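PDB 2PCN: S-adenosylmethionine:2-demethylmenaquinone methyltransferase, which is a member of the aldolase/RraA family, with three copies of the chain in its assembly. Local coordinates for residues 65-78 with 90-103. Residues are numbered along the deposited sequence; the frame is centred on the assembly and turned at random.
Sequences GSRRVALLGDRLAQ and IHGCIRDSAEIGAM
D74 and D96 illustrate how one backbone N-H can settle a carboxylate beside the start of a helix. D96 OD2 accepts from D74 N at 2.9 Å, the N-H pointing almost straight at it (168°) on the anti side of the carboxylate. The D74 carboxylate, set between its backbone N and carbonyl carbon (chi1 72°), is turned 72° against that of D96. D74 OD1 approaches D96 OD2 to 2.9 Å, acceptor against acceptor and not a hydrogen bond, while K2 of the second subunit pairs with D96 OD1. Deeper in, L72 CD2 meets I100 CD1 at 3.7 Å, while L72 CB rests on I90 CD1. A77 CB touches both I100 CG1 and M103 SD, which lie on one side of it, and the methionine chain, bent at its last torsion, lays CE against D74 CB. At the far end the H91 ring turns one face to G65, whose CA makes a CH-pi contact 3.6 Å from the ring centroid. Main-chain bonds L71 N to C93 O (2.8 Å) and R95 N to L72 O (3.0 Å) tie the middle together, and a water links S66 O, V69 O and C93 N. The short strands 70-72 and 93-94 run parallel, loosely paired, and lead into helices 74-82 and 97-100, D74 opening its helix right after the N-cap G73. R95 bonds the carbonyl of P114 and forms a salt bridge with D8 of the second subunit, an interface position consistent with the Arg-Asp pair (R95-D96) of RraA-like proteins. L72 also packs on helix 44-52, and I100 touches strand 106-109.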
ATOM      1  N   GLY A  65     -15.452   5.258  -7.943  1.00 12.63           N
ATOM      2  CA  GLY A  65     -14.084   4.778  -7.991  1.00 10.70           C
ATOM      3  C   GLY A  65     -13.207   5.506  -8.991  1.00 10.55           C
ATOM      4  O   GLY A  65     -12.134   5.024  -9.355  1.00 11.06           O
ATOM      5  N   SER A  66     -13.653   6.669  -9.448  1.00 14.27           N
ATOM      6  CA  SER A  66     -12.869   7.432 -10.405  1.00 14.95           C
ATOM      7  C   SER A  66     -11.541   7.852  -9.797  1.00 15.54           C
ATOM      8  O   SER A  66     -11.473   8.210  -8.624  1.00 13.42           O
ATOM      9  CB  SER A  66     -13.625   8.681 -10.852  1.00 14.58           C
ATOM     10  OG  SER A  66     -12.780   9.506 -11.638  1.00 16.59           O
ATOM     11  N   ARG A  67     -10.487   7.802 -10.603  1.00 13.26           N
ATOM     12  CA  ARG A  67      -9.158   8.203 -10.157  1.00 16.26           C
ATOM     13  C   ARG A  67      -8.709   9.445 -10.925  1.00 15.73           C
ATOM     14  O   ARG A  67      -7.543   9.840 -10.860  1.00 17.50           O
ATOM     15  CB  ARG A  67      -8.160   7.067 -10.380  1.00 21.34           C
ATOM     16  CG  ARG A  67      -8.369   5.873  -9.467  1.00 21.58           C
ATOM     17  CD  ARG A  67      -7.470   4.710  -9.860  1.00 27.93           C
ATOM     18  NE  ARG A  67      -7.640   3.569  -8.964  1.00 27.42           N
ATOM     19  CZ  ARG A  67      -7.094   3.476  -7.756  1.00 32.23           C
ATOM     20  NH1 ARG A  67      -6.331   4.458  -7.290  1.00 22.32           N
ATOM     21  NH2 ARG A  67      -7.312   2.401  -7.012  1.00 31.66           N
ATOM     22  N   ARG A  68      -9.639  10.063 -11.649  1.00 12.34           N
ATOM     23  CA  ARG A  68      -9.313  11.248 -12.435  1.00 14.04           C
ATOM     24  C   ARG A  68      -9.314  12.550 -11.639  1.00 15.25           C
ATOM     25  O   ARG A  68      -8.677  13.526 -12.038  1.00 13.86           O
ATOM     26  CB  ARG A  68     -10.263  11.357 -13.632  1.00 19.85           C
ATOM     27  CG  ARG A  68     -10.195  10.143 -14.552  1.00 22.81           C
ATOM     28  CD  ARG A  68     -10.826  10.405 -15.915  1.00 32.19           C
ATOM     29  NE  ARG A  68     -12.250  10.718 -15.835  1.00 33.19           N
ATOM     30  CZ  ARG A  68     -13.035  10.887 -16.894  1.00 40.83           C
ATOM     31  NH1 ARG A  68     -12.535  10.772 -18.118  1.00 38.52           N
ATOM     32  NH2 ARG A  68     -14.321  11.176 -16.734  1.00 36.82           N
ATOM     33  N   VAL A  69     -10.029  12.569 -10.516  1.00 12.45           N
ATOM     34  CA  VAL A  69     -10.074  13.759  -9.672  1.00 12.30           C
ATOM     35  C   VAL A  69     -10.207  13.385  -8.203  1.00 10.79           C
ATOM     36  O   VAL A  69     -10.587  12.264  -7.865  1.00 11.38           O
ATOM     37  CB  VAL A  69     -11.272  14.688 -10.021  1.00 11.04           C
ATOM     38  CG1 VAL A  69     -11.180  15.152 -11.468  1.00 15.85           C
ATOM     39  CG2 VAL A  69     -12.586  13.965  -9.769  1.00 14.07           C
ATOM     40  N   ALA A  70      -9.892  14.340  -7.338  1.00 10.52           N
ATOM     41  CA  ALA A  70     -10.012  14.144  -5.902  1.00  9.12           C
ATOM     42  C   ALA A  70     -11.397  14.664  -5.519  1.00 11.72           C
ATOM     43  O   ALA A  70     -11.891  15.618  -6.123  1.00 13.36           O
ATOM     44  CB  ALA A  70      -8.930  14.931  -5.179  1.00  9.16           C
ATOM     45  N   LEU A  71     -12.032  14.045  -4.531  1.00  9.06           N
ATOM     46  CA  LEU A  71     -13.361  14.492  -4.108  1.00 10.64           C
ATOM     47  C   LEU A  71     -13.310  15.190  -2.750  1.00 14.49           C
ATOM     48  O   LEU A  71     -14.282  15.811  -2.311  1.00 11.97           O
ATOM     49  CB  LEU A  71     -14.327  13.302  -4.050  1.00 11.38           C
ATOM     50  CG  LEU A  71     -14.657  12.649  -5.399  1.00 10.97           C
ATOM     51  CD1 LEU A  71     -15.523  11.420  -5.178  1.00 11.00           C
ATOM     52  CD2 LEU A  71     -15.378  13.647  -6.298  1.00 13.10           C
ATOM     53  N   LEU A  72     -12.166  15.089  -2.088  1.00 11.86           N
ATOM     54  CA  LEU A  72     -11.999  15.715  -0.785  1.00 10.62           C
ATOM     55  C   LEU A  72     -10.556  16.147  -0.586  1.00 12.83           C
ATOM     56  O   LEU A  72      -9.622  15.420  -0.950  1.00  7.90           O
ATOM     57  CB  LEU A  72     -12.425  14.743   0.322  1.00  9.78           C
ATOM     58  CG  LEU A  72     -12.298  15.228   1.769  1.00 10.35           C
ATOM     59  CD1 LEU A  72     -13.606  15.007   2.510  1.00 14.63           C
ATOM     60  CD2 LEU A  72     -11.166  14.492   2.450  1.00 11.41           C
ATOM     61  N   GLY A  73     -10.394  17.345  -0.026  1.00 11.05           N
ATOM     62  CA  GLY A  73      -9.080  17.902   0.239  1.00 10.96           C
ATOM     63  C   GLY A  73      -9.006  18.401   1.671  1.00 11.31           C
ATOM     64  O   GLY A  73      -9.910  18.141   2.462  1.00  8.60           O
ATOM     65  N   ASP A  74      -7.955  19.140   2.013  1.00 14.24           N
ATOM     66  CA  ASP A  74      -7.813  19.609   3.386  1.00 16.14           C
ATOM     67  C   ASP A  74      -8.881  20.607   3.833  1.00 11.24           C
ATOM     68  O   ASP A  74      -9.253  20.623   5.004  1.00 11.13           O
ATOM     69  CB  ASP A  74      -6.407  20.178   3.618  1.00 23.95           C
ATOM     70  CG  ASP A  74      -6.188  21.505   2.933  1.00 25.60           C
ATOM     71  OD1 ASP A  74      -6.564  21.638   1.752  1.00 36.61           O
ATOM     72  OD2 ASP A  74      -5.624  22.415   3.579  1.00 38.77           O
ATOM     73  N   ARG A  75      -9.385  21.428   2.916  1.00 12.89           N
ATOM     74  CA  ARG A  75     -10.419  22.394   3.285  1.00 18.09           C
ATOM     75  C   ARG A  75     -11.665  21.669   3.775  1.00 10.48           C
ATOM     76  O   ARG A  75     -12.214  21.995   4.830  1.00 13.47           O
ATOM     77  CB  ARG A  75     -10.795  23.276   2.096  1.00 22.49           C
ATOM     78  CG  ARG A  75      -9.707  24.234   1.644  1.00 36.77           C
ATOM     79  CD  ARG A  75     -10.207  25.048   0.469  1.00 48.21           C
ATOM     80  NE  ARG A  75     -10.652  24.184  -0.620  1.00 57.67           N
ATOM     81  CZ  ARG A  75     -11.668  24.465  -1.429  1.00 64.66           C
ATOM     82  NH1 ARG A  75     -12.352  25.592  -1.274  1.00 67.85           N
ATOM     83  NH2 ARG A  75     -12.002  23.618  -2.393  1.00 67.93           N
ATOM     84  N   LEU A  76     -12.117  20.688   3.001  1.00 12.33           N
ATOM     85  CA  LEU A  76     -13.302  19.924   3.375  1.00 11.44           C
ATOM     86  C   LEU A  76     -13.055  19.051   4.596  1.00 13.09           C
ATOM     87  O   LEU A  76     -13.949  18.870   5.423  1.00 10.05           O
ATOM     88  CB  LEU A  76     -13.783  19.073   2.191  1.00 11.04           C
ATOM     89  CG  LEU A  76     -14.749  19.795   1.238  1.00 14.82           C
ATOM     90  CD1 LEU A  76     -14.162  21.119   0.794  1.00 20.16           C
ATOM     91  CD2 LEU A  76     -15.047  18.906   0.039  1.00 16.78           C
ATOM     92  N   ALA A  77     -11.850  18.503   4.715  1.00 12.57           N
ATOM     93  CA  ALA A  77     -11.529  17.671   5.872  1.00  9.84           C
ATOM     94  C   ALA A  77     -11.562  18.565   7.113  1.00 10.48           C
ATOM     95  O   ALA A  77     -11.980  18.147   8.190  1.00  9.13           O
ATOM     96  CB  ALA A  77     -10.148  17.042   5.711  1.00 11.28           C
ATOM     97  N   GLN A  78     -11.124  19.806   6.942  1.00  9.71           N
ATOM     98  CA  GLN A  78     -11.114  20.771   8.036  1.00  9.46           C
ATOM     99  C   GLN A  78     -12.547  21.025   8.504  1.00 12.90           C
ATOM    100  O   GLN A  78     -12.815  21.110   9.705  1.00 14.67           O
ATOM    101  CB  GLN A  78     -10.473  22.070   7.559  1.00 11.61           C
ATOM    102  CG  GLN A  78     -10.324  23.137   8.620  1.00 17.70           C
ATOM    103  CD  GLN A  78      -9.540  24.327   8.105  1.00 25.05           C
ATOM    104  OE1 GLN A  78      -9.982  25.029   7.198  1.00 35.49           O
ATOM    105  NE2 GLN A  78      -8.363  24.551   8.674  1.00 31.65           N
ATOM    106  N   ILE A  90     -14.682   7.277   1.003  1.00 10.46           N
ATOM    107  CA  ILE A  90     -14.866   7.644  -0.396  1.00 12.61           C
ATOM    108  C   ILE A  90     -14.515   6.593  -1.440  1.00 10.17           C
ATOM    109  O   ILE A  90     -13.387   6.105  -1.493  1.00  9.00           O
ATOM    110  CB  ILE A  90     -14.034   8.913  -0.716  1.00  8.13           C
ATOM    111  CG1 ILE A  90     -14.247   9.958   0.380  1.00  9.12           C
ATOM    112  CG2 ILE A  90     -14.426   9.471  -2.078  1.00 11.69           C
ATOM    113  CD1 ILE A  90     -13.403  11.204   0.222  1.00 11.98           C
ATOM    114  N   HIS A  91     -15.494   6.245  -2.270  1.00  9.27           N
ATOM    115  CA  HIS A  91     -15.258   5.302  -3.354  1.00 10.43           C
ATOM    116  C   HIS A  91     -14.753   6.230  -4.452  1.00 10.96           C
ATOM    117  O   HIS A  91     -15.476   6.578  -5.392  1.00  7.47           O
ATOM    118  CB  HIS A  91     -16.559   4.608  -3.766  1.00 11.18           C
ATOM    119  CG  HIS A  91     -16.394   3.631  -4.891  1.00  9.82           C
ATOM    120  ND1 HIS A  91     -15.234   2.913  -5.089  1.00 16.84           N
ATOM    121  CD2 HIS A  91     -17.244   3.249  -5.871  1.00  8.76           C
ATOM    122  CE1 HIS A  91     -15.377   2.133  -6.148  1.00  9.82           C
ATOM    123  NE2 HIS A  91     -16.589   2.318  -6.640  1.00 13.33           N
ATOM    124  N   GLY A  92     -13.503   6.650  -4.282  1.00 11.38           N
ATOM    125  CA  GLY A  92     -12.861   7.571  -5.199  1.00 11.22           C
ATOM    126  C   GLY A  92     -11.571   8.065  -4.565  1.00 12.02           C
ATOM    127  O   GLY A  92     -11.085   7.462  -3.607  1.00 11.48           O
ATOM    128  N   CYS A  93     -11.024   9.169  -5.066  1.00 10.63           N
ATOM    129  CA  CYS A  93      -9.762   9.686  -4.543  1.00 10.67           C
ATOM    130  C   CYS A  93      -9.853  10.971  -3.727  1.00 10.16           C
ATOM    131  O   CYS A  93     -10.869  11.665  -3.726  1.00 10.34           O
ATOM    132  CB  CYS A  93      -8.781   9.921  -5.696  1.00 13.43           C
ATOM    133  SG  CYS A  93      -8.324   8.440  -6.612  1.00 13.54           S
ATOM    134  N   ILE A  94      -8.765  11.274  -3.029  1.00 11.79           N
ATOM    135  CA  ILE A  94      -8.669  12.491  -2.237  1.00 12.45           C
ATOM    136  C   ILE A  94      -7.327  13.127  -2.578  1.00 11.32           C
ATOM    137  O   ILE A  94      -6.532  12.554  -3.329  1.00  8.07           O
ATOM    138  CB  ILE A  94      -8.679  12.200  -0.715  1.00 13.63           C
ATOM    139  CG1 ILE A  94      -7.408  11.442  -0.315  1.00 15.15           C
ATOM    140  CG2 ILE A  94      -9.914  11.392  -0.346  1.00  8.83           C
ATOM    141  CD1 ILE A  94      -7.177  11.386   1.180  1.00 18.75           C
ATOM    142  N   ARG A  95      -7.087  14.318  -2.042  1.00  8.74           N
ATOM    143  CA  ARG A  95      -5.812  14.993  -2.230  1.00  9.18           C
ATOM    144  C   ARG A  95      -5.480  15.663  -0.897  1.00  8.03           C
ATOM    145  O   ARG A  95      -6.279  15.594   0.040  1.00 10.22           O
ATOM    146  CB  ARG A  95      -5.868  16.001  -3.383  1.00  9.57           C
ATOM    147  CG  ARG A  95      -6.780  17.197  -3.200  1.00 14.52           C
ATOM    148  CD  ARG A  95      -6.697  18.065  -4.453  1.00 16.65           C
ATOM    149  NE  ARG A  95      -7.213  19.414  -4.251  1.00 14.65           N
ATOM    150  CZ  ARG A  95      -7.069  20.405  -5.126  1.00 19.67           C
ATOM    151  NH1 ARG A  95      -6.426  20.197  -6.271  1.00 15.71           N
ATOM    152  NH2 ARG A  95      -7.546  21.610  -4.848  1.00 17.59           N
ATOM    153  N   ASP A  96      -4.315  16.297  -0.812  1.00  9.56           N
ATOM    154  CA  ASP A  96      -3.854  16.921   0.429  1.00 11.03           C
ATOM    155  C   ASP A  96      -3.755  15.820   1.486  1.00 12.67           C
ATOM    156  O   ASP A  96      -4.018  16.055   2.668  1.00  9.56           O
ATOM    157  CB  ASP A  96      -4.823  18.006   0.917  1.00 14.75           C
ATOM    158  CG  ASP A  96      -4.993  19.136  -0.081  1.00 17.15           C
ATOM    159  OD1 ASP A  96      -3.987  19.566  -0.686  1.00 14.08           O
ATOM    160  OD2 ASP A  96      -6.136  19.602  -0.252  1.00 16.84           O
ATOM    161  N   SER A  97      -3.364  14.622   1.052  1.00  9.93           N
ATOM    162  CA  SER A  97      -3.242  13.482   1.954  1.00 12.48           C
ATOM    163  C   SER A  97      -2.235  13.739   3.064  1.00 13.10           C
ATOM    164  O   SER A  97      -2.395  13.248   4.177  1.00 12.98           O
ATOM    165  CB  SER A  97      -2.853  12.213   1.177  1.00 15.26           C
ATOM    166  OG  SER A  97      -1.587  12.340   0.551  1.00 16.50           O
ATOM    167  N   ALA A  98      -1.198  14.512   2.769  1.00 11.30           N
ATOM    168  CA  ALA A  98      -0.197  14.817   3.783  1.00 13.00           C
ATOM    169  C   ALA A  98      -0.855  15.578   4.933  1.00 15.26           C
ATOM    170  O   ALA A  98      -0.678  15.235   6.101  1.00 16.25           O
ATOM    171  CB  ALA A  98       0.922  15.649   3.177  1.00 15.21           C
ATOM    172  N   GLU A  99      -1.624  16.603   4.586  1.00 13.58           N
ATOM    173  CA  GLU A  99      -2.312  17.436   5.569  1.00 13.11           C
ATOM    174  C   GLU A  99      -3.416  16.685   6.318  1.00 14.65           C
ATOM    175  O   GLU A  99      -3.597  16.860   7.528  1.00 12.76           O
ATOM    176  CB  GLU A  99      -2.908  18.670   4.883  1.00 13.06           C
ATOM    177  CG  GLU A  99      -1.881  19.632   4.280  1.00 15.70           C
ATOM    178  CD  GLU A  99      -1.253  19.119   2.987  1.00 22.19           C
ATOM    179  OE1 GLU A  99      -1.655  18.042   2.504  1.00 23.19           O
ATOM    180  OE2 GLU A  99      -0.358  19.803   2.449  1.00 22.22           O
ATOM    181  N   ILE A 100      -4.157  15.854   5.596  1.00 11.08           N
ATOM    182  CA  ILE A 100      -5.245  15.090   6.196  1.00 11.43           C
ATOM    183  C   ILE A 100      -4.720  14.056   7.192  1.00 12.51           C
ATOM    184  O   ILE A 100      -5.383  13.737   8.178  1.00  8.86           O
ATOM    185  CB  ILE A 100      -6.086  14.414   5.087  1.00  7.55           C
ATOM    186  CG1 ILE A 100      -6.905  15.493   4.366  1.00  8.62           C
ATOM    187  CG2 ILE A 100      -6.974  13.312   5.673  1.00  7.14           C
ATOM    188  CD1 ILE A 100      -7.546  15.037   3.062  1.00  9.85           C
ATOM    189  N   GLY A 101      -3.519  13.544   6.942  1.00 10.24           N
ATOM    190  CA  GLY A 101      -2.945  12.565   7.849  1.00 11.51           C
ATOM    191  C   GLY A 101      -2.701  13.123   9.243  1.00 15.03           C
ATOM    192  O   GLY A 101      -2.536  12.367  10.205  1.00 10.20           O
ATOM    193  N   ALA A 102      -2.684  14.448   9.357  1.00 10.54           N
ATOM    194  CA  ALA A 102      -2.449  15.116  10.638  1.00 13.13           C
ATOM    195  C   ALA A 102      -3.736  15.536  11.349  1.00 17.62           C
ATOM    196  O   ALA A 102      -3.692  16.116  12.435  1.00 16.30           O
ATOM    197  CB  ALA A 102      -1.557  16.338  10.422  1.00 15.95           C
ATOM    198  N   MET A 103      -4.879  15.232  10.743  1.00 12.40           N
ATOM    199  CA  MET A 103      -6.170  15.601  11.318  1.00 13.99           C
ATOM    200  C   MET A 103      -6.836  14.465  12.090  1.00 14.64           C
ATOM    201  O   MET A 103      -6.790  13.307  11.674  1.00 14.34           O
ATOM    202  CB  MET A 103      -7.100  16.104  10.211  1.00 11.32           C
ATOM    203  CG  MET A 103      -6.593  17.365   9.525  1.00 16.40           C
ATOM    204  SD  MET A 103      -7.709  17.972   8.237  1.00 22.60           S
ATOM    205  CE  MET A 103      -6.545  18.412   6.973  1.00 24.30           C
TER
HETATM  206  O   HOH W   1     -12.562  10.374  -7.458  1.00 11.02           O